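Local coordinates for protein archease (Thermotoga maritima, PDB 1J5U), which binds calcium and probably activates the tRNA-splicing ligase RtcB by promoting its guanylylation, and may also act as a chaperone, at residues 49-54 and 83-88; 56-61 and 98-103; 72-77 and 111-116. All blocks are in the same frame, centred on the assembly; numbering follows the deposited sequence.

Contact 1: residues 49-54 and 83-88; sequences IVLDTE and GWAPWR
Leu51 and Ala85 mark the nearest backbone approach, with CA atoms 7.8 Å apart and end-to-end directions of 49-54 and 84-87 differing by 95°, too far and too steep for neighbouring strands. Both segments belong to the curled antiparallel sheet of archease, each bonded to strand 95-105 between them, so no backbone pairing links them and side chains make most of the contact. Ala85 CB is the meeting point: Leu51 CD2 lies 3.8 Å from Ala85 CB, and Ile49 CG2 reaches the same methyl at 4.0 Å. The two branches of Leu51 divide the work, since Leu51 CD1 lies 3.8 Å from Trp87 CD1, oblique to the indole. Arg88 folds back over Trp87 and lays its CG over a ring face. A classic beta bulge sets Trp87 and Arg88 together opposite Thr99 of strand 95-105. Leu44 of helix 32-47 packs on both Ile49 and Ala85. At the more exposed end, Glu54, with CG anti to the backbone N (chi1 178°) and the chain extended beyond it, passes Trp84 with carboxylate and indole planes 60° apart. Glu54 CD stands 3.6 Å from Trp84 CH2, and Glu54 O meets the ring edge 3.6 Å from Trp84 CZ3.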
loop_
_atom_site.group_PDB
_atom_site.type_symbol
_atom_site.label_atom_id
_atom_site.label_comp_id
_atom_site.label_asym_id
_atom_site.label_seq_id
_atom_site.Cartn_x
_atom_site.Cartn_y
_atom_site.Cartn_z
ATOM N N ILE A 49 -11.320 -5.985 -1.247
ATOM C CA ILE A 49 -10.833 -7.273 -1.705
ATOM C C ILE A 49 -11.305 -8.438 -0.853
ATOM O O ILE A 49 -11.273 -8.384 0.370
ATOM C CB ILE A 49 -9.270 -7.256 -1.769
ATOM C CG1 ILE A 49 -8.835 -6.301 -2.872
ATOM C CG2 ILE A 49 -8.710 -8.663 -2.022
ATOM C CD1 ILE A 49 -7.352 -5.948 -2.874
ATOM N N VAL A 50 -11.774 -9.484 -1.517
ATOM C CA VAL A 50 -12.214 -10.697 -0.831
ATOM C C VAL A 50 -11.197 -11.727 -1.310
ATOM O O VAL A 50 -10.921 -11.833 -2.511
ATOM C CB VAL A 50 -13.655 -11.122 -1.241
ATOM C CG1 VAL A 50 -14.070 -12.379 -0.476
ATOM C CG2 VAL A 50 -14.637 -9.997 -0.933
ATOM N N LEU A 51 -10.630 -12.478 -0.379
ATOM C CA LEU A 51 -9.593 -13.439 -0.733
ATOM C C LEU A 51 -9.981 -14.902 -0.909
ATOM O O LEU A 51 -10.863 -15.411 -0.228
ATOM C CB LEU A 51 -8.468 -13.372 0.309
ATOM C CG LEU A 51 -7.801 -12.018 0.566
ATOM C CD1 LEU A 51 -6.788 -12.162 1.688
ATOM C CD2 LEU A 51 -7.129 -11.535 -0.699
ATOM N N ASP A 52 -9.303 -15.568 -1.837
ATOM C CA ASP A 52 -9.494 -16.998 -2.035
ATOM C C ASP A 52 -8.403 -17.598 -1.140
ATOM O O ASP A 52 -7.741 -16.868 -0.393
ATOM C CB ASP A 52 -9.268 -17.416 -3.490
ATOM C CG ASP A 52 -10.558 -17.420 -4.316
ATOM O OD1 ASP A 52 -11.623 -17.774 -3.767
ATOM O OD2 ASP A 52 -10.504 -17.093 -5.527
ATOM N N THR A 53 -8.187 -18.907 -1.224
ATOM C CA THR A 53 -7.200 -19.550 -0.366
ATOM C C THR A 53 -5.809 -19.749 -0.945
ATOM O O THR A 53 -4.845 -19.841 -0.191
ATOM C CB THR A 53 -7.704 -20.916 0.085
ATOM O OG1 THR A 53 -7.866 -21.746 -1.068
ATOM C CG2 THR A 53 -9.042 -20.779 0.794
ATOM N N GLU A 54 -5.703 -19.830 -2.269
ATOM C CA GLU A 54 -4.418 -20.060 -2.921
ATOM C C GLU A 54 -3.415 -18.972 -2.549
ATOM O O GLU A 54 -3.746 -17.781 -2.531
ATOM C CB GLU A 54 -4.605 -20.134 -4.439
ATOM C CG GLU A 54 -3.335 -20.318 -5.221
ATOM C CD GLU A 54 -3.563 -20.413 -6.718
ATOM O OE1 GLU A 54 -4.515 -19.780 -7.228
ATOM O OE2 GLU A 54 -2.773 -21.103 -7.392
ATOM N N GLY A 83 -4.200 -10.139 -9.899
ATOM C CA GLY A 83 -5.069 -11.030 -9.160
ATOM C C GLY A 83 -4.513 -11.518 -7.828
ATOM O O GLY A 83 -5.064 -12.442 -7.251
ATOM N N TRP A 84 -3.457 -10.892 -7.313
ATOM C CA TRP A 84 -2.879 -11.313 -6.033
ATOM C C TRP A 84 -2.804 -10.160 -4.996
ATOM O O TRP A 84 -2.254 -9.112 -5.276
ATOM C CB TRP A 84 -1.458 -11.872 -6.254
ATOM C CG TRP A 84 -1.399 -13.130 -7.108
ATOM C CD1 TRP A 84 -1.197 -13.205 -8.450
ATOM C CD2 TRP A 84 -1.587 -14.473 -6.655
ATOM N NE1 TRP A 84 -1.249 -14.516 -8.873
ATOM C CE2 TRP A 84 -1.487 -15.316 -7.788
ATOM C CE3 TRP A 84 -1.831 -15.047 -5.401
ATOM C CZ2 TRP A 84 -1.622 -16.703 -7.704
ATOM C CZ3 TRP A 84 -1.965 -16.440 -5.320
ATOM C CH2 TRP A 84 -1.859 -17.245 -6.466
ATOM N N ALA A 85 -3.315 -10.392 -3.793
ATOM C CA ALA A 85 -3.292 -9.365 -2.759
ATOM C C ALA A 85 -2.378 -9.700 -1.575
ATOM O O ALA A 85 -2.322 -10.847 -1.127
ATOM C CB ALA A 85 -4.718 -9.107 -2.262
ATOM N N PRO A 86 -1.630 -8.701 -1.077
ATOM C CA PRO A 86 -0.740 -8.940 0.068
ATOM C C PRO A 86 -1.603 -9.359 1.264
ATOM O O PRO A 86 -2.635 -8.752 1.544
ATOM C CB PRO A 86 -0.049 -7.583 0.261
ATOM C CG PRO A 86 -1.122 -6.585 -0.223
ATOM C CD PRO A 86 -1.584 -7.285 -1.505
ATOM N N TRP A 87 -1.184 -10.395 1.976
ATOM C CA TRP A 87 -1.969 -10.893 3.098
ATOM C C TRP A 87 -1.205 -10.962 4.421
ATOM O O TRP A 87 -1.666 -10.450 5.461
ATOM C CB TRP A 87 -2.536 -12.278 2.723
ATOM C CG TRP A 87 -3.250 -12.993 3.836
ATOM C CD1 TRP A 87 -4.333 -12.549 4.551
ATOM C CD2 TRP A 87 -2.935 -14.287 4.352
ATOM N NE1 TRP A 87 -4.706 -13.490 5.479
ATOM C CE2 TRP A 87 -3.864 -14.567 5.380
ATOM C CE3 TRP A 87 -1.955 -15.240 4.043
ATOM C CZ2 TRP A 87 -3.844 -15.765 6.105
ATOM C CZ3 TRP A 87 -1.933 -16.438 4.765
ATOM C CH2 TRP A 87 -2.876 -16.687 5.785
ATOM N N ARG A 88 -0.039 -11.603 4.392
ATOM C CA ARG A 88 0.770 -11.720 5.594
ATOM C C ARG A 88 2.194 -11.258 5.326
ATOM O O ARG A 88 2.671 -11.314 4.195
ATOM C CB ARG A 88 0.767 -13.168 6.098
ATOM C CG ARG A 88 -0.567 -13.569 6.744
ATOM C CD ARG A 88 -0.719 -12.929 8.129
ATOM N NE ARG A 88 -2.046 -13.118 8.716
ATOM C CZ ARG A 88 -3.097 -12.335 8.476
ATOM N NH1 ARG A 88 -2.989 -11.296 7.653
ATOM N NH2 ARG A 88 -4.260 -12.584 9.067
#

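Contact 2: residues 56-61 and 98-103; sequences KEKMYP and VTFRKI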
loop_
_atom_site.group_PDB
_atom_site.type_symbol
_atom_site.label_atom_id
_atom_site.label_comp_id
_atom_site.label_asym_id
_atom_site.label_seq_id
_atom_site.Cartn_x
_atom_site.Cartn_y
_atom_site.Cartn_z
ATOM N N LYS A 56 0.829 -17.339 -2.589
ATOM C CA LYS A 56 2.009 -17.082 -3.398
ATOM C C LYS A 56 2.888 -16.167 -2.540
ATOM O O LYS A 56 2.361 -15.345 -1.776
ATOM C CB LYS A 56 1.561 -16.386 -4.682
ATOM C CG LYS A 56 2.591 -15.594 -5.411
ATOM C CD LYS A 56 2.008 -15.050 -6.706
ATOM C CE LYS A 56 2.552 -13.665 -7.000
ATOM N NZ LYS A 56 2.527 -13.352 -8.453
ATOM N N GLU A 57 4.208 -16.290 -2.642
ATOM C CA GLU A 57 5.058 -15.438 -1.827
ATOM C C GLU A 57 6.211 -14.771 -2.578
ATOM O O GLU A 57 6.757 -15.322 -3.536
ATOM C CB GLU A 57 5.600 -16.243 -0.632
ATOM C CG GLU A 57 4.524 -16.933 0.176
ATOM C CD GLU A 57 5.068 -17.794 1.302
ATOM O OE1 GLU A 57 6.018 -18.586 1.095
ATOM O OE2 GLU A 57 4.514 -17.695 2.402
ATOM N N LYS A 58 6.589 -13.578 -2.118
ATOM C CA LYS A 58 7.686 -12.821 -2.706
ATOM C C LYS A 58 8.480 -12.200 -1.572
ATOM O O LYS A 58 7.958 -12.024 -0.463
ATOM C CB LYS A 58 7.166 -11.706 -3.622
ATOM C CG LYS A 58 6.339 -12.208 -4.782
ATOM C CD LYS A 58 5.796 -11.056 -5.619
ATOM C CE LYS A 58 6.906 -10.363 -6.400
ATOM N NZ LYS A 58 6.340 -9.301 -7.324
HETATM N N MSE A 59 9.737 -11.876 -1.861
HETATM C CA MSE A 59 10.635 -11.265 -0.895
HETATM C C MSE A 59 10.821 -9.779 -1.219
HETATM O O MSE A 59 10.855 -9.380 -2.386
HETATM C CB MSE A 59 12.031 -11.907 -0.940
HETATM C CG MSE A 59 12.113 -13.382 -0.607
HETATM SE SE MSE A 59 11.535 -13.869 1.180
HETATM C CE MSE A 59 12.323 -12.490 2.122
ATOM N N TYR A 60 10.955 -8.980 -0.175
ATOM C CA TYR A 60 11.205 -7.556 -0.322
ATOM C C TYR A 60 12.289 -7.193 0.672
ATOM O O TYR A 60 12.376 -7.777 1.749
ATOM C CB TYR A 60 9.941 -6.745 -0.015
ATOM C CG TYR A 60 8.840 -6.988 -0.992
ATOM C CD1 TYR A 60 8.800 -6.302 -2.201
ATOM C CD2 TYR A 60 7.840 -7.916 -0.721
ATOM C CE1 TYR A 60 7.799 -6.529 -3.115
ATOM C CE2 TYR A 60 6.824 -8.159 -1.642
ATOM C CZ TYR A 60 6.816 -7.459 -2.835
ATOM O OH TYR A 60 5.831 -7.703 -3.750
ATOM N N PRO A 61 13.150 -6.237 0.315
ATOM C CA PRO A 61 14.206 -5.846 1.244
ATOM C C PRO A 61 13.640 -5.089 2.450
ATOM O O PRO A 61 12.742 -4.234 2.311
ATOM C CB PRO A 61 15.112 -4.969 0.381
ATOM C CG PRO A 61 14.135 -4.358 -0.600
ATOM C CD PRO A 61 13.296 -5.554 -0.980
ATOM N N VAL A 98 6.540 -11.758 2.022
ATOM C CA VAL A 98 5.135 -11.400 1.904
ATOM C C VAL A 98 4.333 -12.539 1.283
ATOM O O VAL A 98 4.656 -13.016 0.199
ATOM C CB VAL A 98 4.990 -10.124 1.029
ATOM C CG1 VAL A 98 3.489 -9.797 0.778
ATOM C CG2 VAL A 98 5.681 -8.962 1.736
ATOM N N THR A 99 3.310 -12.997 1.990
ATOM C CA THR A 99 2.453 -14.041 1.455
ATOM C C THR A 99 1.239 -13.330 0.849
ATOM O O THR A 99 0.579 -12.530 1.526
ATOM C CB THR A 99 1.946 -14.994 2.555
ATOM O OG1 THR A 99 3.057 -15.529 3.298
ATOM C CG2 THR A 99 1.161 -16.164 1.921
ATOM N N PHE A 100 0.981 -13.589 -0.429
ATOM C CA PHE A 100 -0.168 -13.032 -1.119
ATOM C C PHE A 100 -1.248 -14.111 -1.189
ATOM O O PHE A 100 -0.944 -15.306 -1.101
ATOM C CB PHE A 100 0.194 -12.633 -2.553
ATOM C CG PHE A 100 1.190 -11.521 -2.651
ATOM C CD1 PHE A 100 2.555 -11.764 -2.469
ATOM C CD2 PHE A 100 0.769 -10.237 -2.958
ATOM C CE1 PHE A 100 3.484 -10.746 -2.601
ATOM C CE2 PHE A 100 1.687 -9.201 -3.089
ATOM C CZ PHE A 100 3.049 -9.450 -2.914
ATOM N N ARG A 101 -2.504 -13.695 -1.304
ATOM C CA ARG A 101 -3.606 -14.639 -1.468
ATOM C C ARG A 101 -4.355 -14.244 -2.736
ATOM O O ARG A 101 -4.411 -13.059 -3.103
ATOM C CB ARG A 101 -4.526 -14.662 -0.245
ATOM C CG ARG A 101 -4.038 -15.649 0.824
ATOM C CD ARG A 101 -4.908 -15.642 2.072
ATOM N NE ARG A 101 -6.265 -16.108 1.807
ATOM C CZ ARG A 101 -7.231 -16.189 2.723
ATOM N NH1 ARG A 101 -6.997 -15.835 3.979
ATOM N NH2 ARG A 101 -8.438 -16.616 2.377
ATOM N N LYS A 102 -4.881 -15.248 -3.437
ATOM C CA LYS A 102 -5.596 -15.006 -4.672
ATOM C C LYS A 102 -6.845 -14.206 -4.361
ATOM O O LYS A 102 -7.549 -14.486 -3.401
ATOM C CB LYS A 102 -5.984 -16.329 -5.339
ATOM C CG LYS A 102 -6.472 -16.170 -6.746
ATOM C CD LYS A 102 -5.365 -15.611 -7.642
ATOM C CE LYS A 102 -5.911 -15.254 -9.025
ATOM N NZ LYS A 102 -4.865 -14.720 -9.923
ATOM N N ILE A 103 -7.102 -13.200 -5.181
ATOM C CA ILE A 103 -8.268 -12.347 -5.000
ATOM C C ILE A 103 -9.512 -13.037 -5.549
ATOM O O ILE A 103 -9.558 -13.384 -6.727
ATOM C CB ILE A 103 -8.057 -11.021 -5.743
ATOM C CG1 ILE A 103 -6.914 -10.255 -5.075
ATOM C CG2 ILE A 103 -9.357 -10.243 -5.833
ATOM C CD1 ILE A 103 -6.521 -8.983 -5.814
#
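Lys56 pairs with Phe100 and Lys58 with Val98 as hydrogen-bonded pairs of an antiparallel sheet, flanking the non-hydrogen-bonded pair Glu57-Thr99; the strand axes approach to 4.6 Å at 148°. Phe100 N to Lys56 O is short and straight (2.6 Å, 169° at the hydrogen), whereas the return bond from Lys56 N to Phe100 O is more bent. Packing is tight on the face carrying Val98 and Phe100. Val98 CG2 lies 3.4 Å from Tyr60 CD2, while its other methyl, CG1, sits over one face of the Phe100 ring. Tyr60 and Phe100 reach toward each other and meet at their edges, with Tyr60 OH 3.4 Å from Phe100 CZ; that hydroxyl is hydrogen-bonded to Asp75 of helix 66-81, whose Trp76 also meets both rings. Beside them Lys58 CD touches Phe100 CE1 at 3.8 Å, and the bend at chi3 (70°) beyond it turns the chain end away, NZ going to salt bridges with Asp75 and Glu79. The Glu57 side is looser and more open to solvent: the exposed glutamate runs alongside Thr99. There Thr99 OG1 donates to Glu57 OE2 over 2.8 Å, on the anti side and slightly out of the carboxylate plane.

Contact 3: residues 72-77 and 111-116; sequences TVNDWI and IKALTY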
loop_
_atom_site.group_PDB
_atom_site.type_symbol
_atom_site.label_atom_id
_atom_site.label_comp_id
_atom_site.label_asym_id
_atom_site.label_seq_id
_atom_site.Cartn_x
_atom_site.Cartn_y
_atom_site.Cartn_z
ATOM N N THR A 72 7.874 -1.179 -2.514
ATOM C CA THR A 72 7.156 -2.352 -2.018
ATOM C C THR A 72 5.643 -2.257 -2.193
ATOM O O THR A 72 4.999 -3.167 -2.706
ATOM C CB THR A 72 7.471 -2.578 -0.524
ATOM O OG1 THR A 72 8.877 -2.798 -0.369
ATOM C CG2 THR A 72 6.714 -3.788 0.027
ATOM N N VAL A 73 5.063 -1.154 -1.741
ATOM C CA VAL A 73 3.621 -1.023 -1.841
ATOM C C VAL A 73 3.203 -0.962 -3.325
ATOM O O VAL A 73 2.188 -1.524 -3.707
ATOM C CB VAL A 73 3.144 0.243 -1.052
ATOM C CG1 VAL A 73 1.670 0.491 -1.280
ATOM C CG2 VAL A 73 3.447 0.070 0.464
ATOM N N ASN A 74 3.979 -0.291 -4.168
ATOM C CA ASN A 74 3.577 -0.241 -5.566
ATOM C C ASN A 74 3.716 -1.585 -6.233
ATOM O O ASN A 74 2.997 -1.880 -7.177
ATOM C CB ASN A 74 4.326 0.851 -6.327
ATOM C CG ASN A 74 3.684 2.220 -6.113
ATOM O OD1 ASN A 74 2.469 2.352 -6.241
ATOM N ND2 ASN A 74 4.479 3.218 -5.776
ATOM N N ASP A 75 4.624 -2.414 -5.737
ATOM C CA ASP A 75 4.739 -3.731 -6.327
ATOM C C ASP A 75 3.503 -4.532 -5.919
ATOM O O ASP A 75 2.992 -5.311 -6.703
ATOM C CB ASP A 75 6.003 -4.462 -5.879
ATOM C CG ASP A 75 6.181 -5.759 -6.644
ATOM O OD1 ASP A 75 6.015 -6.847 -6.070
ATOM O OD2 ASP A 75 6.426 -5.665 -7.851
ATOM N N TRP A 76 3.001 -4.308 -4.702
ATOM C CA TRP A 76 1.793 -4.988 -4.246
ATOM C C TRP A 76 0.596 -4.603 -5.125
ATOM O O TRP A 76 -0.278 -5.419 -5.381
ATOM C CB TRP A 76 1.438 -4.619 -2.803
ATOM C CG TRP A 76 2.387 -5.123 -1.759
ATOM C CD1 TRP A 76 3.439 -5.992 -1.936
ATOM C CD2 TRP A 76 2.385 -4.768 -0.373
ATOM N NE1 TRP A 76 4.090 -6.191 -0.746
ATOM C CE2 TRP A 76 3.463 -5.454 0.233
ATOM C CE3 TRP A 76 1.568 -3.936 0.422
ATOM C CZ2 TRP A 76 3.754 -5.336 1.604
ATOM C CZ3 TRP A 76 1.858 -3.824 1.796
ATOM C CH2 TRP A 76 2.943 -4.520 2.365
ATOM N N ILE A 77 0.543 -3.341 -5.532
ATOM C CA ILE A 77 -0.529 -2.856 -6.403
ATOM C C ILE A 77 -0.419 -3.562 -7.776
ATOM O O ILE A 77 -1.424 -3.893 -8.389
ATOM C CB ILE A 77 -0.441 -1.320 -6.557
ATOM C CG1 ILE A 77 -0.919 -0.666 -5.240
ATOM C CG2 ILE A 77 -1.283 -0.849 -7.765
ATOM C CD1 ILE A 77 -0.442 0.781 -5.008
ATOM N N ILE A 111 -7.073 1.321 -6.535
ATOM C CA ILE A 111 -5.943 2.187 -6.256
ATOM C C ILE A 111 -4.906 1.978 -7.349
ATOM O O ILE A 111 -4.476 0.845 -7.602
ATOM C CB ILE A 111 -5.329 1.887 -4.862
ATOM C CG1 ILE A 111 -6.290 2.358 -3.766
ATOM C CG2 ILE A 111 -3.979 2.573 -4.720
ATOM C CD1 ILE A 111 -5.838 2.030 -2.333
ATOM N N LYS A 112 -4.515 3.075 -7.996
ATOM C CA LYS A 112 -3.544 3.044 -9.080
ATOM C C LYS A 112 -2.093 3.035 -8.622
ATOM O O LYS A 112 -1.221 2.442 -9.271
ATOM C CB LYS A 112 -3.734 4.260 -9.993
ATOM C CG LYS A 112 -5.064 4.309 -10.729
ATOM C CD LYS A 112 -5.133 5.560 -11.591
ATOM C CE LYS A 112 -6.499 5.725 -12.235
ATOM N NZ LYS A 112 -6.625 7.090 -12.838
ATOM N N ALA A 113 -1.819 3.723 -7.524
ATOM C CA ALA A 113 -0.458 3.789 -7.039
ATOM C C ALA A 113 -0.332 4.518 -5.716
ATOM O O ALA A 113 -1.214 5.300 -5.329
ATOM C CB ALA A 113 0.418 4.528 -8.069
ATOM N N LEU A 114 0.779 4.244 -5.038
ATOM C CA LEU A 114 1.121 4.979 -3.841
ATOM C C LEU A 114 2.026 6.054 -4.447
ATOM O O LEU A 114 2.909 5.734 -5.250
ATOM C CB LEU A 114 1.942 4.134 -2.861
ATOM C CG LEU A 114 2.561 4.953 -1.724
ATOM C CD1 LEU A 114 1.459 5.575 -0.833
ATOM C CD2 LEU A 114 3.448 4.027 -0.889
ATOM N N THR A 115 1.798 7.317 -4.088
ATOM C CA THR A 115 2.621 8.414 -4.589
ATOM C C THR A 115 3.672 8.779 -3.556
ATOM O O THR A 115 3.701 8.231 -2.443
ATOM C CB THR A 115 1.774 9.689 -4.842
ATOM O OG1 THR A 115 1.342 10.222 -3.580
ATOM C CG2 THR A 115 0.553 9.366 -5.692
ATOM N N TYR A 116 4.533 9.727 -3.909
ATOM C CA TYR A 116 5.528 10.197 -2.965
ATOM C C TYR A 116 4.983 11.388 -2.174
ATOM O O TYR A 116 5.654 11.906 -1.291
ATOM C CB TYR A 116 6.812 10.629 -3.680
ATOM C CG TYR A 116 7.838 9.531 -3.811
ATOM C CD1 TYR A 116 8.094 8.928 -5.042
ATOM C CD2 TYR A 116 8.550 9.089 -2.696
ATOM C CE1 TYR A 116 9.040 7.910 -5.160
ATOM C CE2 TYR A 116 9.490 8.071 -2.799
ATOM C CZ TYR A 116 9.730 7.485 -4.033
ATOM O OH TYR A 116 10.655 6.465 -4.131
HETATM O O HOH W 1 1.379 1.673 -9.164
#
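Asn74 OD1 is gripped by two donors: Leu114 N at 2.8 Å, with a nearly straight 170° at the hydrogen, and a water at 3.2 Å. The same water donates to Lys112 O at 2.7 Å, bridging the amide to the carbonyl two residues before Leu114. From the other end of the amide, Asn74 ND2 donates to Leu114 O at 3.0 Å, and this acceptor lies within 3° of the amide plane. Two bonds to the N and O of one residue fix the rotation of the amide, with chi1 at -82° placing CG beside the backbone N and the group against the strand. Next to the amide, the side chains of Val73 and Leu114 run roughly perpendicular, and Leu114 CD2 rests 3.8 Å from Val73 CB. Ile77 splits its contacts: CD1 comes within 3.6 Å of Ala113 CA and also packs on Ile111 CG2, while CG2 lies against the carbonyl oxygens of Ile111 and Lys112. Leu114 and Ile111 also touch Phe134 of strand 127-135. Opposite Asp135, a calcium ligand, Lys112 and Ala113 form a classic beta bulge; helix 66-81 is thus docked by an asparagine side chain on the bulged start of an edge strand, next to the calcium site.

From the N terminus, the chain passes 49-54, turns a corner at Thr53 and enters 56-61, then helix 66-81 with 72-77, before 83-88 closes contact 1 across 28 residues. Strand 95-105 follows, and 98-103 closes contact 2; finally 111-116 closes contact 3. Each pair of contacts crosses, none nesting. Contacts 1 and 2 share one curled sheet, joined directly where Asp52 N and O bond Lys102 O and Arg101 NE. Helix 66-81 connects this sheet to the three-stranded one: Trp76 packs on Pro86 of contact 1 and Phe100 of contact 2, so that Asp75 and Trp76 face the curled sheet and Asn74 the strand of contact 3.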